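Local coordinates for SspB protein (Streptomyces clavuligerus, PDB 6JUF) that probably acts as a metal-dependent DNA-cutting component of the SspABCD-SspE system, which senses phosphorothioate-modified DNA and defends bacteria against phage, at residues B[105-110]-B[202-207]; B[113-118]-B[266-271]; B[147-152]-B[164-169]. One frame throughout, in Å; residues are numbered along the deposited sequence.

Interaction 1. Residues B[105-110]-B[202-207]; sequences EELGSL and FRELGL
Leucines from the first turn of helix 107-118 pack against the end of a 3-10 segment (202-205) that leads into strand 208-211; the contact is buried and mainly apolar. Leu-110 is at its centre. The CD2 methyl of Leu-110 sits over the middle of one face of the Phe-202 ring, 3.8 Å from the centroid and 12° off the normal, a CH-pi contact. Phe-202 reaches this methyl because CG lies opposite its own carbonyl carbon (chi1 -65°), swinging the ring back to the helix, where CE1 also comes 3.5 Å from Leu-110 O. Leu-205 adds its CD2 methyl, 3.8 Å from Leu-110 CB. One turn earlier, Leu-107 CD2 presses on the aliphatic root of Glu-204, 3.5 Å from CB, and the two side chains cross at about a right angle. The bend of Glu-204 at chi2 (-145°) goes with a carboxylate held by the second subunit: OE2 forms a salt bridge with Arg-203 of that subunit, and OE1 accepts from the backbone N of its Cys-200. Arg-203 of this chain returns the same bridge. Such a reciprocal Arg-Glu pair beside an apolar seam is typical of a two-fold homodimer interface.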
ATOM      1  N   GLU B 105      -1.680  -3.679  -7.366  1.00  9.31           N
ATOM      2  CA  GLU B 105      -1.940  -4.911  -6.643  1.00  9.01           C
ATOM      3  C   GLU B 105      -0.751  -5.878  -6.733  1.00 10.53           C
ATOM      4  O   GLU B 105      -0.673  -6.813  -5.883  1.00  8.95           O
ATOM      5  CB  GLU B 105      -3.192  -5.675  -7.201  1.00 10.56           C
ATOM      6  CG  GLU B 105      -4.429  -4.850  -7.060  1.00 15.38           C
ATOM      7  CD  GLU B 105      -5.605  -5.456  -7.811  1.00 19.07           C
ATOM      8  OE1 GLU B 105      -5.696  -6.721  -7.873  1.00 14.59           O
ATOM      9  OE2 GLU B 105      -6.441  -4.658  -8.336  1.00 22.29           O
ATOM     10  N   GLU B 106       0.105  -5.722  -7.739  1.00  8.19           N
ATOM     11  CA  GLU B 106       1.242  -6.624  -7.931  1.00  9.64           C
ATOM     12  C   GLU B 106       2.535  -5.932  -7.524  1.00  8.09           C
ATOM     13  O   GLU B 106       2.815  -4.810  -7.923  1.00  9.95           O
ATOM     14  CB  GLU B 106       1.324  -7.066  -9.403  1.00 12.69           C
ATOM     15  CG  GLU B 106       0.250  -8.080  -9.731  1.00 19.16           C
ATOM     16  CD  GLU B 106       0.434  -8.700 -11.096  1.00 26.92           C
ATOM     17  OE1 GLU B 106       1.586  -8.878 -11.564  1.00 24.98           O
ATOM     18  OE2 GLU B 106      -0.615  -9.006 -11.711  1.00 37.17           O
ATOM     19  N   LEU B 107       3.352  -6.665  -6.735  1.00  7.81           N
ATOM     20  CA  LEU B 107       4.632  -6.075  -6.310  1.00  7.43           C
ATOM     21  C   LEU B 107       5.550  -5.763  -7.473  1.00  7.97           C
ATOM     22  O   LEU B 107       6.320  -4.776  -7.394  1.00  7.65           O
ATOM     23  CB  LEU B 107       5.343  -6.931  -5.261  1.00  9.39           C
ATOM     24  CG  LEU B 107       4.569  -6.930  -3.912  1.00  9.86           C
ATOM     25  CD1 LEU B 107       5.153  -7.934  -2.920  1.00 10.96           C
ATOM     26  CD2 LEU B 107       4.480  -5.553  -3.268  1.00 10.15           C
ATOM     27  N   GLY B 108       5.460  -6.555  -8.568  1.00  7.32           N
ATOM     28  CA  GLY B 108       6.211  -6.176  -9.772  1.00  9.30           C
ATOM     29  C   GLY B 108       6.011  -4.737 -10.238  1.00  7.88           C
ATOM     30  O   GLY B 108       6.900  -4.164 -10.851  1.00  7.76           O
ATOM     31  N   SER B 109       4.790  -4.189 -10.038  1.00  7.40           N
ATOM     32  CA  SER B 109       4.460  -2.844 -10.513  1.00  7.39           C
ATOM     33  C   SER B 109       5.173  -1.789  -9.651  1.00  8.55           C
ATOM     34  O   SER B 109       5.540  -0.723 -10.140  1.00  9.59           O
ATOM     35  CB  SER B 109       2.961  -2.629 -10.421  1.00 10.09           C
ATOM     36  OG  SER B 109       2.281  -3.575 -11.219  1.00  8.94           O
ATOM     37  N   LEU B 110       5.442  -2.132  -8.392  1.00  7.91           N
ATOM     38  CA  LEU B 110       6.240  -1.211  -7.563  1.00  8.07           C
ATOM     39  C   LEU B 110       7.742  -1.307  -7.907  1.00  7.61           C
ATOM     40  O   LEU B 110       8.444  -0.284  -7.967  1.00  7.52           O
ATOM     41  CB  LEU B 110       6.061  -1.509  -6.047  1.00  8.25           C
ATOM     42  CG  LEU B 110       4.634  -1.154  -5.614  1.00 13.33           C
ATOM     43  CD1 LEU B 110       4.106  -2.012  -4.480  1.00 24.83           C
ATOM     44  CD2 LEU B 110       4.577   0.393  -5.396  1.00 13.09           C
ATOM     45  N   PHE B 202       6.244   1.257  -1.447  1.00  8.36           N
ATOM     46  CA  PHE B 202       7.600   0.831  -1.792  1.00  8.74           C
ATOM     47  C   PHE B 202       8.315   0.105  -0.670  1.00  8.47           C
ATOM     48  O   PHE B 202       9.312  -0.581  -0.924  1.00  8.80           O
ATOM     49  CB  PHE B 202       8.414   2.023  -2.285  1.00  6.74           C
ATOM     50  CG  PHE B 202       7.863   2.588  -3.582  1.00  6.39           C
ATOM     51  CD1 PHE B 202       8.233   2.029  -4.806  1.00  7.05           C
ATOM     52  CD2 PHE B 202       6.857   3.566  -3.566  1.00  5.98           C
ATOM     53  CE1 PHE B 202       7.736   2.537  -6.013  1.00  7.76           C
ATOM     54  CE2 PHE B 202       6.305   4.029  -4.770  1.00  6.37           C
ATOM     55  CZ  PHE B 202       6.747   3.500  -6.004  1.00  7.59           C
ATOM     56  N   ARG B 203       7.772   0.209   0.556  1.00  7.90           N
ATOM     57  CA  ARG B 203       8.371  -0.531   1.665  1.00  8.33           C
ATOM     58  C   ARG B 203       8.269  -2.042   1.459  1.00  8.76           C
ATOM     59  O   ARG B 203       9.093  -2.811   1.989  1.00  9.16           O
ATOM     60  CB  ARG B 203       7.773  -0.098   3.007  1.00  7.95           C
ATOM     61  CG  ARG B 203       7.965   1.365   3.306  1.00  8.25           C
ATOM     62  CD  ARG B 203       7.127   1.786   4.507  1.00  9.37           C
ATOM     63  NE  ARG B 203       7.326   3.243   4.706  1.00  8.35           N
ATOM     64  CZ  ARG B 203       6.366   4.037   5.190  1.00  9.85           C
ATOM     65  NH1 ARG B 203       5.223   3.493   5.560  1.00  8.35           N
ATOM     66  NH2 ARG B 203       6.550   5.341   5.351  1.00 10.10           N
ATOM     67  N   GLU B 204       7.292  -2.475   0.664  1.00  8.45           N
ATOM     68  CA  GLU B 204       7.133  -3.900   0.413  1.00  8.63           C
ATOM     69  C   GLU B 204       8.258  -4.491  -0.392  1.00  9.42           C
ATOM     70  O   GLU B 204       8.379  -5.722  -0.407  1.00 12.03           O
ATOM     71  CB  GLU B 204       5.807  -4.233  -0.306  1.00 12.59           C
ATOM     72  CG  GLU B 204       4.638  -4.012   0.600  1.00 16.19           C
ATOM     73  CD  GLU B 204       3.545  -5.040   0.338  1.00 14.86           C
ATOM     74  OE1 GLU B 204       2.412  -4.644   0.087  1.00 17.51           O
ATOM     75  OE2 GLU B 204       3.846  -6.250   0.401  1.00 15.36           O
ATOM     76  N   LEU B 205       9.071  -3.658  -1.035  1.00  9.83           N
ATOM     77  CA  LEU B 205      10.204  -4.156  -1.860  1.00 10.26           C
ATOM     78  C   LEU B 205      11.333  -4.673  -0.974  1.00 10.44           C
ATOM     79  O   LEU B 205      12.204  -5.366  -1.487  1.00 11.28           O
ATOM     80  CB  LEU B 205      10.719  -3.084  -2.867  1.00  9.15           C
ATOM     81  CG  LEU B 205       9.625  -2.513  -3.800  1.00  8.74           C
ATOM     82  CD1 LEU B 205      10.263  -1.513  -4.755  1.00 11.96           C
ATOM     83  CD2 LEU B 205       8.807  -3.637  -4.497  1.00 10.15           C
ATOM     84  N   GLY B 206      11.283  -4.355   0.346  1.00  8.13           N
ATOM     85  CA  GLY B 206      12.348  -4.817   1.263  1.00  9.03           C
ATOM     86  C   GLY B 206      13.771  -4.394   0.875  1.00 11.15           C
ATOM     87  O   GLY B 206      14.726  -5.153   1.108  1.00 10.64           O
ATOM     88  N   LEU B 207      13.919  -3.221   0.261  1.00  9.65           N
ATOM     89  CA  LEU B 207      15.263  -2.754  -0.235  1.00  8.53           C
ATOM     90  C   LEU B 207      16.146  -2.155   0.824  1.00  8.32           C
ATOM     91  O   LEU B 207      17.320  -2.024   0.591  1.00 10.64           O
ATOM     92  CB  LEU B 207      15.091  -1.729  -1.380  1.00  9.98           C
ATOM     93  CG  LEU B 207      14.802  -2.364  -2.747  1.00 10.25           C
ATOM     94  CD1 LEU B 207      14.231  -1.276  -3.676  1.00  9.96           C
ATOM     95  CD2 LEU B 207      16.099  -2.976  -3.296  1.00 11.28           C
TER

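Interaction 2. Residues B[113-118]-B[266-271]; sequences LHWWLL and RAFRIR
Ala-267 puts its CB methyl against helix 107-118, where Trp-115 and Leu-118 receive it. Ala-267 CB lies at the edge of the indole, near the ring plane, 3.7 Å from Trp-115 CZ3, and 3.8 Å from Leu-118 CD1. Phe-268, the next residue, also turns its ring back to the helix: CZ stops 3.9 Å from Trp-115 CB. The six-membered ring of Trp-115 and the Phe-268 ring have centroids 5.7 Å apart and planes inclined at 49°, an oblique pairing. With CG opposite its backbone N (chi1 178°), Trp-115 throws the indole out along the flank of Ala-267. The far end of the indole is fixed by NE1, which donates to Asp-240 on helix 231-243, and Ala-237 and Tyr-241 of that helix pack on the same side chain. His-114, one residue before, meets the ring of Phe-135 edge-to-face. On the other segment, the chain leaves helix 264-268 at Arg-269, which has positive phi. Arg-269 folds back so that NE donates to Arg-266 O over 2.8 Å, on a carbonyl lone pair and in the guanidinium plane, while NH2 reaches Phe-135 O. The chemistry is therefore divided: what meets across the two segments is apolar, while the indole N-H is satisfied by Asp-240 outside them and Arg-269 is bonded to Arg-266 O and Phe-135 O.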
ATOM      1  N   LEU B 113       7.895   0.890 -11.016  1.00  6.54           N
ATOM      2  CA  LEU B 113       7.883   2.324 -10.664  1.00  7.42           C
ATOM      3  C   LEU B 113       9.232   2.776 -10.123  1.00  7.33           C
ATOM      4  O   LEU B 113       9.711   3.852 -10.454  1.00  7.40           O
ATOM      5  CB  LEU B 113       6.736   2.659  -9.692  1.00  7.69           C
ATOM      6  CG  LEU B 113       5.349   2.745 -10.409  1.00  6.78           C
ATOM      7  CD1 LEU B 113       4.255   2.640  -9.340  1.00  7.72           C
ATOM      8  CD2 LEU B 113       5.225   4.013 -11.239  1.00  9.65           C
ATOM      9  N   HIS B 114       9.860   1.920  -9.285  1.00  6.94           N
ATOM     10  CA  HIS B 114      11.190   2.193  -8.750  1.00  7.65           C
ATOM     11  C   HIS B 114      12.208   2.339  -9.880  1.00  6.99           C
ATOM     12  O   HIS B 114      12.996   3.292  -9.930  1.00  6.87           O
ATOM     13  CB  HIS B 114      11.574   1.080  -7.748  1.00  8.47           C
ATOM     14  CG  HIS B 114      12.966   1.201  -7.259  1.00  7.92           C
ATOM     15  ND1 HIS B 114      13.978   0.327  -7.600  1.00 10.62           N
ATOM     16  CD2 HIS B 114      13.524   2.144  -6.416  1.00  6.66           C
ATOM     17  CE1 HIS B 114      15.118   0.732  -6.964  1.00  8.27           C
ATOM     18  NE2 HIS B 114      14.833   1.855  -6.284  1.00 10.79           N
ATOM     19  N   TRP B 115      12.122   1.431 -10.861  1.00  7.22           N
ATOM     20  CA  TRP B 115      12.975   1.510 -12.041  1.00  7.88           C
ATOM     21  C   TRP B 115      12.742   2.843 -12.783  1.00  7.70           C
ATOM     22  O   TRP B 115      13.691   3.542 -13.165  1.00  7.48           O
ATOM     23  CB  TRP B 115      12.660   0.306 -12.946  1.00  8.22           C
ATOM     24  CG  TRP B 115      13.484   0.339 -14.234  1.00  7.14           C
ATOM     25  CD1 TRP B 115      13.033   0.649 -15.532  1.00  7.81           C
ATOM     26  CD2 TRP B 115      14.946   0.125 -14.367  1.00  8.28           C
ATOM     27  NE1 TRP B 115      14.052   0.595 -16.427  1.00  9.06           N
ATOM     28  CE2 TRP B 115      15.246   0.258 -15.794  1.00  9.83           C
ATOM     29  CE3 TRP B 115      15.974  -0.242 -13.474  1.00  8.79           C
ATOM     30  CZ2 TRP B 115      16.540   0.153 -16.285  1.00 10.01           C
ATOM     31  CZ3 TRP B 115      17.265  -0.345 -14.004  1.00  8.85           C
ATOM     32  CH2 TRP B 115      17.524  -0.136 -15.386  1.00 10.24           C
ATOM     33  N   TRP B 116      11.452   3.237 -12.911  1.00  7.74           N
ATOM     34  CA  TRP B 116      11.159   4.488 -13.615  1.00  6.83           C
ATOM     35  C   TRP B 116      11.641   5.712 -12.896  1.00  7.23           C
ATOM     36  O   TRP B 116      12.123   6.647 -13.519  1.00  8.08           O
ATOM     37  CB  TRP B 116       9.683   4.638 -13.916  1.00  6.86           C
ATOM     38  CG  TRP B 116       9.213   3.665 -14.989  1.00  7.80           C
ATOM     39  CD1 TRP B 116      10.007   2.853 -15.849  1.00  9.18           C
ATOM     40  CD2 TRP B 116       7.822   3.388 -15.372  1.00  8.01           C
ATOM     41  NE1 TRP B 116       9.196   2.108 -16.689  1.00  9.19           N
ATOM     42  CE2 TRP B 116       7.876   2.363 -16.444  1.00  8.58           C
ATOM     43  CE3 TRP B 116       6.581   3.818 -14.920  1.00  6.29           C
ATOM     44  CZ2 TRP B 116       6.700   1.859 -17.048  1.00  8.42           C
ATOM     45  CZ3 TRP B 116       5.429   3.325 -15.534  1.00  7.93           C
ATOM     46  CH2 TRP B 116       5.473   2.328 -16.555  1.00  7.12           C
ATOM     47  N   LEU B 117      11.638   5.646 -11.553  1.00  7.93           N
ATOM     48  CA  LEU B 117      12.090   6.786 -10.742  1.00  6.69           C
ATOM     49  C   LEU B 117      13.614   7.031 -11.000  1.00  7.83           C
ATOM     50  O   LEU B 117      14.059   8.149 -11.096  1.00  8.89           O
ATOM     51  CB  LEU B 117      11.851   6.527  -9.249  1.00  6.86           C
ATOM     52  CG  LEU B 117      12.323   7.622  -8.274  1.00  6.04           C
ATOM     53  CD1 LEU B 117      11.668   9.023  -8.562  1.00  9.36           C
ATOM     54  CD2 LEU B 117      12.060   7.218  -6.840  1.00  7.01           C
ATOM     55  N   LEU B 118      14.350   5.939 -11.116  1.00  8.77           N
ATOM     56  CA  LEU B 118      15.820   5.982 -11.279  1.00  9.72           C
ATOM     57  C   LEU B 118      16.217   6.211 -12.741  1.00  9.78           C
ATOM     58  O   LEU B 118      17.336   6.578 -13.063  1.00  9.87           O
ATOM     59  CB  LEU B 118      16.442   4.691 -10.736  1.00  9.45           C
ATOM     60  CG  LEU B 118      16.374   4.450  -9.238  1.00 10.32           C
ATOM     61  CD1 LEU B 118      16.854   3.045  -8.944  1.00 14.47           C
ATOM     62  CD2 LEU B 118      17.174   5.504  -8.459  1.00 13.90           C
ATOM     63  N   ARG B 266      22.396  -2.716  -9.723  1.00 10.58           N
ATOM     64  CA  ARG B 266      22.430  -1.692  -8.670  1.00 10.86           C
ATOM     65  C   ARG B 266      21.035  -1.127  -8.375  1.00 10.21           C
ATOM     66  O   ARG B 266      20.805  -0.680  -7.246  1.00 10.65           O
ATOM     67  CB  ARG B 266      23.400  -0.568  -9.028  1.00 12.93           C
ATOM     68  CG  ARG B 266      24.854  -0.845  -8.626  1.00 15.91           C
ATOM     69  CD  ARG B 266      25.099   0.152  -7.480  1.00 23.03           C
ATOM     70  NE  ARG B 266      26.490   0.395  -7.426  1.00 23.20           N
ATOM     71  CZ  ARG B 266      27.065   1.312  -6.726  1.00 15.77           C
ATOM     72  NH1 ARG B 266      26.347   2.133  -5.909  1.00 12.58           N
ATOM     73  NH2 ARG B 266      28.361   1.338  -6.791  1.00 20.80           N
ATOM     74  N   ALA B 267      20.131  -1.144  -9.343  1.00  9.72           N
ATOM     75  CA  ALA B 267      18.815  -0.537  -9.096  1.00  8.94           C
ATOM     76  C   ALA B 267      17.958  -1.465  -8.231  1.00 10.14           C
ATOM     77  O   ALA B 267      17.271  -1.028  -7.315  1.00  9.05           O
ATOM     78  CB  ALA B 267      18.052  -0.240 -10.419  1.00  9.58           C
ATOM     79  N   PHE B 268      18.030  -2.737  -8.531  1.00  8.96           N
ATOM     80  CA  PHE B 268      17.220  -3.733  -7.817  1.00  8.76           C
ATOM     81  C   PHE B 268      17.991  -4.431  -6.707  1.00  9.88           C
ATOM     82  O   PHE B 268      17.405  -5.241  -5.984  1.00  9.00           O
ATOM     83  CB  PHE B 268      16.617  -4.781  -8.779  1.00  7.58           C
ATOM     84  CG  PHE B 268      15.730  -4.191  -9.874  1.00  9.20           C
ATOM     85  CD1 PHE B 268      14.880  -3.099  -9.598  1.00  9.48           C
ATOM     86  CD2 PHE B 268      15.632  -4.815 -11.101  1.00  9.36           C
ATOM     87  CE1 PHE B 268      13.979  -2.618 -10.569  1.00 10.71           C
ATOM     88  CE2 PHE B 268      14.735  -4.343 -12.084  1.00  9.49           C
ATOM     89  CZ  PHE B 268      13.890  -3.264 -11.802  1.00  9.09           C
ATOM     90  N   ARG B 269      19.294  -4.195  -6.629  1.00 11.70           N
ATOM     91  CA  ARG B 269      20.177  -4.807  -5.626  1.00 13.28           C
ATOM     92  C   ARG B 269      20.076  -6.331  -5.741  1.00 10.83           C
ATOM     93  O   ARG B 269      19.735  -7.035  -4.777  1.00 10.88           O
ATOM     94  CB  ARG B 269      19.937  -4.211  -4.207  1.00 13.45           C
ATOM     95  CG  ARG B 269      20.371  -2.731  -4.095  1.00 13.37           C
ATOM     96  CD  ARG B 269      21.727  -2.488  -4.771  1.00 13.99           C
ATOM     97  NE  ARG B 269      22.171  -1.073  -4.787  1.00 16.47           N
ATOM     98  CZ  ARG B 269      22.904  -0.529  -3.831  1.00 14.59           C
ATOM     99  NH1 ARG B 269      23.241  -1.280  -2.771  1.00 16.88           N
ATOM    100  NH2 ARG B 269      23.265   0.752  -3.912  1.00 15.10           N
ATOM    101  N   ILE B 270      20.273  -6.820  -6.958  1.00 11.90           N
ATOM    102  CA  ILE B 270      20.312  -8.272  -7.247  1.00 12.55           C
ATOM    103  C   ILE B 270      21.655  -8.651  -7.840  1.00 11.81           C
ATOM    104  O   ILE B 270      22.335  -7.818  -8.426  1.00 15.80           O
ATOM    105  CB  ILE B 270      19.147  -8.700  -8.168  1.00 12.79           C
ATOM    106  CG1 ILE B 270      19.195  -7.894  -9.498  1.00 13.71           C
ATOM    107  CG2 ILE B 270      17.828  -8.536  -7.368  1.00 14.63           C
ATOM    108  CD1 ILE B 270      18.138  -8.333 -10.515  1.00 16.75           C
ATOM    109  N   ARG B 271      22.039  -9.915  -7.626  1.00 14.93           N
ATOM    110  CA  ARG B 271      23.312 -10.451  -8.091  1.00 16.51           C
ATOM    111  C   ARG B 271      23.310 -10.806  -9.578  1.00 14.77           C
ATOM    112  O   ARG B 271      22.251 -11.046 -10.141  1.00 13.38           O
ATOM    113  CB  ARG B 271      23.644 -11.696  -7.269  1.00 18.50           C
ATOM    114  CG  ARG B 271      23.862 -11.354  -5.810  1.00 25.60           C
ATOM    115  CD  ARG B 271      24.567 -12.464  -5.052  1.00 34.70           C
ATOM    116  NE  ARG B 271      24.177 -12.473  -3.634  1.00 49.07           N
ATOM    117  CZ  ARG B 271      24.436 -11.512  -2.742  1.00 46.15           C
ATOM    118  NH1 ARG B 271      25.098 -10.406  -3.081  1.00 46.52           N
ATOM    119  NH2 ARG B 271      24.021 -11.654  -1.490  1.00 47.92           N
TER

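Interaction 3. Residues B[147-152]-B[164-169]; sequences DLTQVI and PVEASI
Ile-169 lays its CG2 methyl against Ile-152, 3.6 Å from both CB and CG2 of that residue, and the two side chains run past each other in opposite directions. The branch gets there because CG2 of Ile-169 stands opposite the backbone N, with CG1 on the far side from the carbonyl carbon (chi1 -69°). Ile-169 CG2 also lies 3.8 Å from Thr-149 O and 4.0 Å from Thr-149 CG2. Thr-149 thus offers its methyl to the neighbouring helix, while its hydroxyl bonds to Leu-145 O within its own helix. Thr-149 CG2 also touches Glu-166, whose CG is 4.0 Å away, the two chains crossing at about a right angle. At the exposed border the end of Glu-166 comes close to the Gln-150 amide, the carboxylate and amide planes nearly perpendicular at 88°. Helices 145-159 and 166-180 are consecutive in the chain, and the contact pairs the start of the second with the first half of the first. Val-173, one turn on, continues the seam onto Leu-148, Thr-149 and Ile-152. Helix 129-137 packs on Ile-152 through Ser-130 and Val-133, Phe-14 covers Ile-169, and strand 142-144 leads directly into helix 145-159.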
ATOM      1  N   ASP B 147      26.266  10.109   6.596  1.00 14.37           N
ATOM      2  CA  ASP B 147      27.185   9.563   5.577  1.00 12.64           C
ATOM      3  C   ASP B 147      26.627   9.652   4.160  1.00 10.47           C
ATOM      4  O   ASP B 147      27.311  10.156   3.230  1.00 13.07           O
ATOM      5  CB  ASP B 147      27.541   8.077   5.781  1.00 12.59           C
ATOM      6  CG  ASP B 147      28.358   7.816   7.051  1.00 17.17           C
ATOM      7  OD1 ASP B 147      29.076   8.715   7.583  1.00 17.93           O
ATOM      8  OD2 ASP B 147      28.219   6.645   7.487  1.00 19.69           O
ATOM      9  N   LEU B 148      25.357   9.267   4.018  1.00 11.50           N
ATOM     10  CA  LEU B 148      24.718   9.373   2.714  1.00 10.17           C
ATOM     11  C   LEU B 148      24.561  10.816   2.244  1.00 10.31           C
ATOM     12  O   LEU B 148      24.797  11.156   1.083  1.00 11.95           O
ATOM     13  CB  LEU B 148      23.386   8.633   2.694  1.00  9.79           C
ATOM     14  CG  LEU B 148      22.686   8.620   1.331  1.00 10.90           C
ATOM     15  CD1 LEU B 148      23.553   7.965   0.243  1.00 15.80           C
ATOM     16  CD2 LEU B 148      21.361   7.892   1.477  1.00 15.06           C
ATOM     17  N   THR B 149      24.150  11.681   3.170  1.00 10.88           N
ATOM     18  CA  THR B 149      24.101  13.093   2.845  1.00 10.92           C
ATOM     19  C   THR B 149      25.461  13.600   2.300  1.00 12.14           C
ATOM     20  O   THR B 149      25.511  14.291   1.269  1.00 13.95           O
ATOM     21  CB  THR B 149      23.656  13.921   4.077  1.00 10.54           C
ATOM     22  OG1 THR B 149      22.303  13.554   4.391  1.00 12.36           O
ATOM     23  CG2 THR B 149      23.750  15.449   3.771  1.00 13.85           C
ATOM     24  N   GLN B 150      26.553  13.228   2.977  1.00 11.88           N
ATOM     25  CA  GLN B 150      27.886  13.733   2.548  1.00 14.73           C
ATOM     26  C   GLN B 150      28.294  13.230   1.157  1.00 12.41           C
ATOM     27  O   GLN B 150      28.863  13.983   0.336  1.00 14.20           O
ATOM     28  CB  GLN B 150      28.953  13.448   3.624  1.00 21.04           C
ATOM     29  CG  GLN B 150      28.778  14.392   4.813  1.00 27.61           C
ATOM     30  CD  GLN B 150      28.721  15.878   4.412  1.00 37.60           C
ATOM     31  OE1 GLN B 150      27.749  16.611   4.746  1.00 34.43           O
ATOM     32  NE2 GLN B 150      29.777  16.346   3.715  1.00 45.23           N
ATOM     33  N   VAL B 151      27.963  11.973   0.850  1.00 11.64           N
ATOM     34  CA  VAL B 151      28.238  11.463  -0.481  1.00 13.29           C
ATOM     35  C   VAL B 151      27.458  12.212  -1.561  1.00 11.83           C
ATOM     36  O   VAL B 151      28.005  12.573  -2.585  1.00 13.40           O
ATOM     37  CB  VAL B 151      28.076   9.933  -0.555  1.00 16.24           C
ATOM     38  CG1 VAL B 151      28.340   9.424  -1.982  1.00 15.77           C
ATOM     39  CG2 VAL B 151      29.112   9.326   0.347  1.00 23.83           C
ATOM     40  N   ILE B 152      26.179  12.473  -1.296  1.00 10.13           N
ATOM     41  CA  ILE B 152      25.396  13.214  -2.265  1.00 10.38           C
ATOM     42  C   ILE B 152      25.959  14.642  -2.441  1.00 12.04           C
ATOM     43  O   ILE B 152      26.084  15.093  -3.552  1.00 13.55           O
ATOM     44  CB  ILE B 152      23.908  13.259  -1.915  1.00 10.01           C
ATOM     45  CG1 ILE B 152      23.341  11.829  -1.922  1.00 10.58           C
ATOM     46  CG2 ILE B 152      23.189  14.149  -2.899  1.00 11.84           C
ATOM     47  CD1 ILE B 152      22.063  11.654  -1.122  1.00 10.85           C
ATOM     48  N   PRO B 164      21.866  22.694  -4.808  1.00 24.64           N
ATOM     49  CA  PRO B 164      21.150  22.795  -3.540  1.00 23.69           C
ATOM     50  C   PRO B 164      22.021  23.026  -2.299  1.00 22.64           C
ATOM     51  O   PRO B 164      23.243  22.806  -2.288  1.00 28.91           O
ATOM     52  CB  PRO B 164      20.500  21.395  -3.419  1.00 23.76           C
ATOM     53  CG  PRO B 164      21.535  20.518  -4.031  1.00 25.69           C
ATOM     54  CD  PRO B 164      21.875  21.303  -5.288  1.00 25.41           C
ATOM     55  N   VAL B 165      21.354  23.469  -1.253  1.00 20.71           N
ATOM     56  CA  VAL B 165      21.956  23.475   0.055  1.00 21.84           C
ATOM     57  C   VAL B 165      21.881  22.066   0.661  1.00 19.63           C
ATOM     58  O   VAL B 165      21.050  21.231   0.274  1.00 16.45           O
ATOM     59  CB  VAL B 165      21.327  24.553   0.991  1.00 24.57           C
ATOM     60  CG1 VAL B 165      21.581  25.949   0.426  1.00 29.20           C
ATOM     61  CG2 VAL B 165      19.823  24.333   1.155  1.00 23.66           C
ATOM     62  N   GLU B 166      22.761  21.825   1.608  1.00 18.16           N
ATOM     63  CA  GLU B 166      22.873  20.572   2.333  1.00 18.83           C
ATOM     64  C   GLU B 166      21.538  20.170   2.963  1.00 15.73           C
ATOM     65  O   GLU B 166      21.147  19.012   2.935  1.00 13.17           O
ATOM     66  CB  GLU B 166      23.988  20.683   3.368  1.00 18.05           C
ATOM     67  CG  GLU B 166      24.185  19.424   4.203  1.00 21.25           C
ATOM     68  CD  GLU B 166      25.315  19.565   5.184  1.00 28.66           C
ATOM     69  OE1 GLU B 166      26.469  19.329   4.795  1.00 34.44           O
ATOM     70  OE2 GLU B 166      25.047  19.955   6.320  1.00 38.26           O
ATOM     71  N   ALA B 167      20.804  21.145   3.470  1.00 12.89           N
ATOM     72  CA  ALA B 167      19.528  20.869   4.130  1.00 12.05           C
ATOM     73  C   ALA B 167      18.566  20.192   3.180  1.00 10.71           C
ATOM     74  O   ALA B 167      17.768  19.304   3.607  1.00  9.69           O
ATOM     75  CB  ALA B 167      18.914  22.137   4.748  1.00 13.85           C
ATOM     76  N   SER B 168      18.574  20.600   1.917  1.00 10.86           N
ATOM     77  CA  SER B 168      17.696  19.908   0.945  1.00 10.33           C
ATOM     78  C   SER B 168      18.123  18.468   0.701  1.00  9.53           C
ATOM     79  O   SER B 168      17.270  17.568   0.515  1.00  9.40           O
ATOM     80  CB  SER B 168      17.683  20.645  -0.388  1.00 11.93           C
ATOM     81  OG  SER B 168      17.233  21.965  -0.189  1.00 13.66           O
ATOM     82  N   ILE B 169      19.421  18.238   0.611  1.00 10.43           N
ATOM     83  CA  ILE B 169      19.918  16.865   0.405  1.00  9.72           C
ATOM     84  C   ILE B 169      19.549  16.026   1.638  1.00 10.08           C
ATOM     85  O   ILE B 169      19.133  14.863   1.512  1.00 10.05           O
ATOM     86  CB  ILE B 169      21.425  16.886   0.123  1.00  9.89           C
ATOM     87  CG1 ILE B 169      21.658  17.533  -1.269  1.00 11.71           C
ATOM     88  CG2 ILE B 169      22.010  15.457   0.208  1.00 10.81           C
ATOM     89  CD1 ILE B 169      23.103  17.944  -1.585  1.00 15.44           C
TER

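Helix 107-118 ties interactions 1 and 2 together: its first turn meets 202-207, its later turns meet 266-271, and the two centres are 11 Å apart. They touch directly, with Phe-202 CZ 3.8 Å from Leu-113 CB and Leu-207 CD2 3.7 Å from Phe-268 O, so the two contacts pack against each other. Along the chain their segments alternate, so the two closures interlock. Interaction 3 is local, joining consecutive helices 145-159 and 166-180, and is nested inside both loops; its centre lies 26 Å from interaction 1 and 21 Å from interaction 2. Interaction 1 also lies at the interface with the second subunit, whereas no other chain touches interactions 2 and 3.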